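Mevalonate diphosphate decarboxylase (Legionella pneumophila, PDB 3LTO) probably catalyses the ATP-dependent decarboxylation of mevalonate diphosphate, a step in isoprenoid and lipid biosynthesis. Local coordinates at residues V194-V199 with M282-N287; G91-Q96 with I123-L128. All coordinates share one frame; numbering follows the deposited sequence.

Contact 1 of 2, residues V194-V199 with M282-N287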
loop_
_atom_site.group_PDB
_atom_site.type_symbol
_atom_site.label_atom_id
_atom_site.label_comp_id
_atom_site.label_asym_id
_atom_site.label_seq_id
_atom_site.Cartn_x
_atom_site.Cartn_y
_atom_site.Cartn_z
ATOM N N VAL A 194 15.185 -6.272 -19.073
ATOM C CA VAL A 194 16.592 -6.504 -18.776
ATOM C C VAL A 194 17.321 -5.230 -18.362
ATOM O O VAL A 194 18.163 -5.255 -17.465
ATOM C CB VAL A 194 17.318 -7.134 -19.991
ATOM C CG1 VAL A 194 18.828 -7.154 -19.751
ATOM C CG2 VAL A 194 16.817 -8.554 -20.213
ATOM N N ALA A 195 16.996 -4.115 -19.014
ATOM C CA ALA A 195 17.630 -2.837 -18.699
ATOM C C ALA A 195 17.398 -2.501 -17.229
ATOM O O ALA A 195 18.280 -1.974 -16.551
ATOM C CB ALA A 195 17.053 -1.729 -19.587
ATOM N N HIS A 196 16.199 -2.806 -16.750
ATOM C CA HIS A 196 15.834 -2.541 -15.361
ATOM C C HIS A 196 16.719 -3.340 -14.411
ATOM O O HIS A 196 16.927 -2.944 -13.265
ATOM C CB HIS A 196 14.367 -2.899 -15.132
ATOM C CG HIS A 196 13.403 -1.969 -15.799
ATOM N ND1 HIS A 196 12.057 -2.243 -15.901
ATOM C CD2 HIS A 196 13.584 -0.756 -16.373
ATOM C CE1 HIS A 196 11.449 -1.240 -16.508
ATOM N NE2 HIS A 196 12.353 -0.324 -16.805
ATOM N N LYS A 197 17.233 -4.468 -14.893
ATOM C CA LYS A 197 18.110 -5.313 -14.095
ATOM C C LYS A 197 19.541 -4.778 -14.138
ATOM O O LYS A 197 20.202 -4.642 -13.110
ATOM C CB LYS A 197 18.118 -6.746 -14.637
ATOM C CG LYS A 197 16.799 -7.505 -14.553
ATOM C CD LYS A 197 16.419 -7.833 -13.109
ATOM C CE LYS A 197 15.534 -9.086 -13.034
ATOM N NZ LYS A 197 14.304 -9.002 -13.883
ATOM N N LEU A 198 20.014 -4.467 -15.339
ATOM C CA LEU A 198 21.377 -3.985 -15.520
ATOM C C LEU A 198 21.737 -2.719 -14.751
ATOM O O LEU A 198 22.871 -2.574 -14.291
ATOM C CB LEU A 198 21.659 -3.779 -17.010
ATOM C CG LEU A 198 21.573 -5.044 -17.867
ATOM C CD1 LEU A 198 21.769 -4.695 -19.335
ATOM C CD2 LEU A 198 22.627 -6.040 -17.412
ATOM N N VAL A 199 20.777 -1.815 -14.596
ATOM C CA VAL A 199 21.037 -0.557 -13.903
ATOM C C VAL A 199 21.428 -0.670 -12.434
ATOM O O VAL A 199 21.811 0.325 -11.822
ATOM C CB VAL A 199 19.832 0.409 -14.022
ATOM C CG1 VAL A 199 19.717 0.911 -15.446
ATOM C CG2 VAL A 199 18.555 -0.295 -13.609
HETATM N N MSE A 282 11.134 9.670 -22.047
HETATM C CA MSE A 282 11.634 8.481 -22.702
HETATM C C MSE A 282 11.584 7.326 -21.711
HETATM O O MSE A 282 11.785 7.520 -20.514
HETATM C CB MSE A 282 13.087 8.649 -23.117
HETATM C CG MSE A 282 13.383 9.746 -24.108
HETATM SE SE MSE A 282 15.230 9.588 -24.690
HETATM C CE MSE A 282 14.992 8.251 -26.078
ATOM N N ASP A 283 11.317 6.125 -22.215
ATOM C CA ASP A 283 11.310 4.932 -21.375
ATOM C C ASP A 283 12.598 4.181 -21.689
ATOM O O ASP A 283 13.498 4.738 -22.313
ATOM C CB ASP A 283 10.100 4.058 -21.690
ATOM C CG ASP A 283 8.806 4.685 -21.229
ATOM O OD1 ASP A 283 8.788 5.236 -20.100
ATOM O OD2 ASP A 283 7.810 4.619 -21.986
ATOM N N ALA A 284 12.698 2.931 -21.258
ATOM C CA ALA A 284 13.891 2.146 -21.551
ATOM C C ALA A 284 13.761 1.735 -23.009
ATOM O O ALA A 284 13.513 0.567 -23.318
ATOM C CB ALA A 284 13.962 0.903 -20.641
ATOM N N GLY A 285 13.910 2.715 -23.900
ATOM C CA GLY A 285 13.790 2.454 -25.321
ATOM C C GLY A 285 14.285 3.647 -26.114
ATOM O O GLY A 285 14.577 4.679 -25.523
ATOM N N PRO A 286 14.372 3.545 -27.453
ATOM C CA PRO A 286 14.842 4.615 -28.344
ATOM C C PRO A 286 13.870 5.750 -28.685
ATOM O O PRO A 286 14.303 6.864 -28.982
ATOM C CB PRO A 286 15.247 3.849 -29.593
ATOM C CG PRO A 286 14.166 2.803 -29.664
ATOM C CD PRO A 286 14.117 2.311 -28.220
ATOM N N ASN A 287 12.569 5.474 -28.659
ATOM C CA ASN A 287 11.575 6.489 -29.006
ATOM C C ASN A 287 11.538 7.681 -28.052
ATOM O O ASN A 287 11.876 7.564 -26.879
ATOM C CB ASN A 287 10.169 5.870 -29.076
ATOM C CG ASN A 287 10.030 4.824 -30.179
ATOM O OD1 ASN A 287 10.776 4.827 -31.163
ATOM N ND2 ASN A 287 9.053 3.937 -30.025
#
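The imidazole of His196 meets the methyl of Ala284 obliquely; NE2 of His196 comes nearest, 4.3 Å from Ala284 CB. A bound sulfate ion lies about 4 Å from the His196 side chain, and Met17 also touches His196. His196 leaves its helix pointing across the line to the loop, and chi1 of -70°, with CG opposite the carbonyl carbon, carries the ring's end closer. One residue earlier, the methyl of Ala195 points toward the loop, and its CB rests 4.2 Å from Ala284 CB. With methyls on both sides, the backbones approach to 6.9 Å between Ala195 CA and Ala284 CA.

The loop joins antiparallel neighbours 279-281 and 288-292 in the C-terminal domain, and its Asp-Ala-Gly-Pro-Asn sequence resembles the glycine-containing motif that in related decarboxylases and GHMP kinases probably lies near the active site. An inverse gamma turn centred on Ala284, phi -76° and psi 71°, brings its methyl forward to the helix; the closing bond from Gly285 N to Asp283 O is weak. Behind this apex, Asp283 OD1 forms a salt bridge with Lys15 NZ, while Asn287 ND2 donates to Ser105 O and Asn287 OD1 accepts from Ile183 N. On the helix side, Val194 O takes bonds from Lys197 N at 2.8 Å and from Leu198 N at 2.9 Å.

Contact 2 of 2, residues G91-Q96 with I123-L128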
loop_
_atom_site.group_PDB
_atom_site.type_symbol
_atom_site.label_atom_id
_atom_site.label_comp_id
_atom_site.label_asym_id
_atom_site.label_seq_id
_atom_site.Cartn_x
_atom_site.Cartn_y
_atom_site.Cartn_z
ATOM N N GLY A 91 -8.230 -25.274 -16.066
ATOM C CA GLY A 91 -8.561 -25.403 -17.477
ATOM C C GLY A 91 -7.690 -24.463 -18.284
ATOM O O GLY A 91 -7.274 -23.416 -17.779
ATOM N N GLY A 92 -7.409 -24.823 -19.533
ATOM C CA GLY A 92 -6.565 -23.985 -20.368
ATOM C C GLY A 92 -7.338 -23.027 -21.251
ATOM O O GLY A 92 -8.533 -23.206 -21.481
ATOM N N PHE A 93 -6.648 -22.010 -21.755
ATOM C CA PHE A 93 -7.257 -21.007 -22.619
ATOM C C PHE A 93 -6.345 -20.698 -23.797
ATOM O O PHE A 93 -5.117 -20.778 -23.677
ATOM C CB PHE A 93 -7.473 -19.697 -21.852
ATOM C CG PHE A 93 -8.606 -19.734 -20.871
ATOM C CD1 PHE A 93 -9.911 -19.473 -21.286
ATOM C CD2 PHE A 93 -8.372 -20.028 -19.528
ATOM C CE1 PHE A 93 -10.974 -19.504 -20.374
ATOM C CE2 PHE A 93 -9.424 -20.064 -18.609
ATOM C CZ PHE A 93 -10.731 -19.800 -19.034
ATOM N N LEU A 94 -6.949 -20.365 -24.931
ATOM C CA LEU A 94 -6.195 -19.953 -26.098
ATOM C C LEU A 94 -6.172 -18.443 -25.887
ATOM O O LEU A 94 -7.220 -17.824 -25.731
ATOM C CB LEU A 94 -6.936 -20.289 -27.395
ATOM C CG LEU A 94 -6.366 -19.665 -28.680
ATOM C CD1 LEU A 94 -4.935 -20.111 -28.891
ATOM C CD2 LEU A 94 -7.220 -20.068 -29.880
ATOM N N ILE A 95 -4.983 -17.857 -25.832
ATOM C CA ILE A 95 -4.855 -16.421 -25.614
ATOM C C ILE A 95 -4.476 -15.718 -26.907
ATOM O O ILE A 95 -3.447 -16.012 -27.500
ATOM C CB ILE A 95 -3.757 -16.112 -24.572
ATOM C CG1 ILE A 95 -3.956 -16.991 -23.339
ATOM C CG2 ILE A 95 -3.796 -14.629 -24.189
ATOM C CD1 ILE A 95 -2.818 -16.927 -22.351
ATOM N N GLN A 96 -5.321 -14.795 -27.347
ATOM C CA GLN A 96 -5.040 -14.039 -28.555
ATOM C C GLN A 96 -4.979 -12.558 -28.194
ATOM O O GLN A 96 -5.998 -11.920 -27.923
ATOM C CB GLN A 96 -6.111 -14.318 -29.616
ATOM C CG GLN A 96 -5.976 -15.709 -30.241
ATOM C CD GLN A 96 -7.072 -16.014 -31.240
ATOM O OE1 GLN A 96 -6.889 -16.831 -32.147
ATOM N NE2 GLN A 96 -8.227 -15.374 -31.070
ATOM N N ILE A 123 -13.109 -11.316 -16.193
ATOM C CA ILE A 123 -14.464 -11.483 -16.695
ATOM C C ILE A 123 -14.721 -12.963 -16.931
ATOM O O ILE A 123 -15.633 -13.550 -16.346
ATOM C CB ILE A 123 -14.660 -10.694 -18.005
ATOM C CG1 ILE A 123 -14.566 -9.192 -17.708
ATOM C CG2 ILE A 123 -15.998 -11.047 -18.646
ATOM C CD1 ILE A 123 -14.625 -8.318 -18.930
ATOM N N ALA A 124 -13.892 -13.567 -17.773
ATOM C CA ALA A 124 -14.003 -14.981 -18.097
ATOM C C ALA A 124 -14.067 -15.875 -16.858
ATOM O O ALA A 124 -14.966 -16.697 -16.727
ATOM C CB ALA A 124 -12.827 -15.399 -18.961
ATOM N N LEU A 125 -13.111 -15.710 -15.953
ATOM C CA LEU A 125 -13.049 -16.533 -14.754
ATOM C C LEU A 125 -14.194 -16.288 -13.781
ATOM O O LEU A 125 -14.612 -17.197 -13.058
ATOM C CB LEU A 125 -11.689 -16.342 -14.072
ATOM C CG LEU A 125 -10.541 -16.832 -14.966
ATOM C CD1 LEU A 125 -9.183 -16.556 -14.323
ATOM C CD2 LEU A 125 -10.723 -18.326 -15.217
ATOM N N SER A 126 -14.704 -15.062 -13.778
ATOM C CA SER A 126 -15.824 -14.689 -12.929
ATOM C C SER A 126 -17.080 -15.465 -13.360
ATOM O O SER A 126 -17.753 -16.083 -12.536
ATOM C CB SER A 126 -16.076 -13.182 -13.045
ATOM O OG SER A 126 -17.132 -12.769 -12.199
ATOM N N GLU A 127 -17.382 -15.445 -14.656
ATOM C CA GLU A 127 -18.557 -16.140 -15.179
ATOM C C GLU A 127 -18.421 -17.667 -15.141
ATOM O O GLU A 127 -19.411 -18.373 -14.967
ATOM C CB GLU A 127 -18.849 -15.697 -16.621
ATOM C CG GLU A 127 -19.031 -14.197 -16.795
ATOM C CD GLU A 127 -19.286 -13.803 -18.241
ATOM O OE1 GLU A 127 -19.052 -14.647 -19.126
ATOM O OE2 GLU A 127 -19.712 -12.653 -18.495
ATOM N N LEU A 128 -17.203 -18.174 -15.308
ATOM C CA LEU A 128 -16.975 -19.614 -15.298
ATOM C C LEU A 128 -17.052 -20.245 -13.915
ATOM O O LEU A 128 -17.479 -21.388 -13.771
ATOM C CB LEU A 128 -15.613 -19.943 -15.910
ATOM C CG LEU A 128 -15.560 -19.969 -17.441
ATOM C CD1 LEU A 128 -14.117 -19.994 -17.923
ATOM C CD2 LEU A 128 -16.331 -21.188 -17.943
#
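Leu128 N donates to Ala124 O at 3.0 Å, a bond in the helical turn that presents Leu128 to Phe93. The N-terminal domain belongs to the S5 clan, and here its helix 110-129 packs against the mixed sheet, meeting the start of strand 93-99. Phe93 alone spans the gap: its CA stays 10.1 Å from Ala124 CA, and the benzyl group reaches over to the helix. With CG opposite the carbonyl carbon (chi1 -74°), the ring extends end-on toward Leu128, whose side chain comes from the opposite direction. Leu125 approaches the same ring end on a slant, its CD2 4.0 Å from Phe93 CE2, so two methyls from successive helical turns share the far end of the ring.

Trp3 of strand 2-12 and Leu80 of helix 71-87 also touch the Phe93 side chain, and the Tyr89 ring meets that of Phe93 with planes at about 35°. At the backbone, Phe93 N donates to Asp53 OD1. The tightest apolar approach between strand and helix is at the ring's edge, where Leu128 CD1 lies near the ring plane, 3.6 Å from Phe93 CZ and 4.0 Å from Phe93 CE1.

The two contacts lie in different domains, their centres 32 Å apart and their nearest atoms about 21 Å apart, and they share no helix or strand. Contact 2 is buried, though farther from the centre of the chain: an aromatic side chain joins sheet to helix within the N-terminal domain through purely apolar touches. Contact 1 is only partly buried and smaller, 74 Å² against 113 Å², and pairs a helix with a loop between strands. Small methyls meet there, beside a histidine near a sulfate, and the polar anchoring of the loop goes partly to Lys15 and Ser105, residues far earlier in the chain.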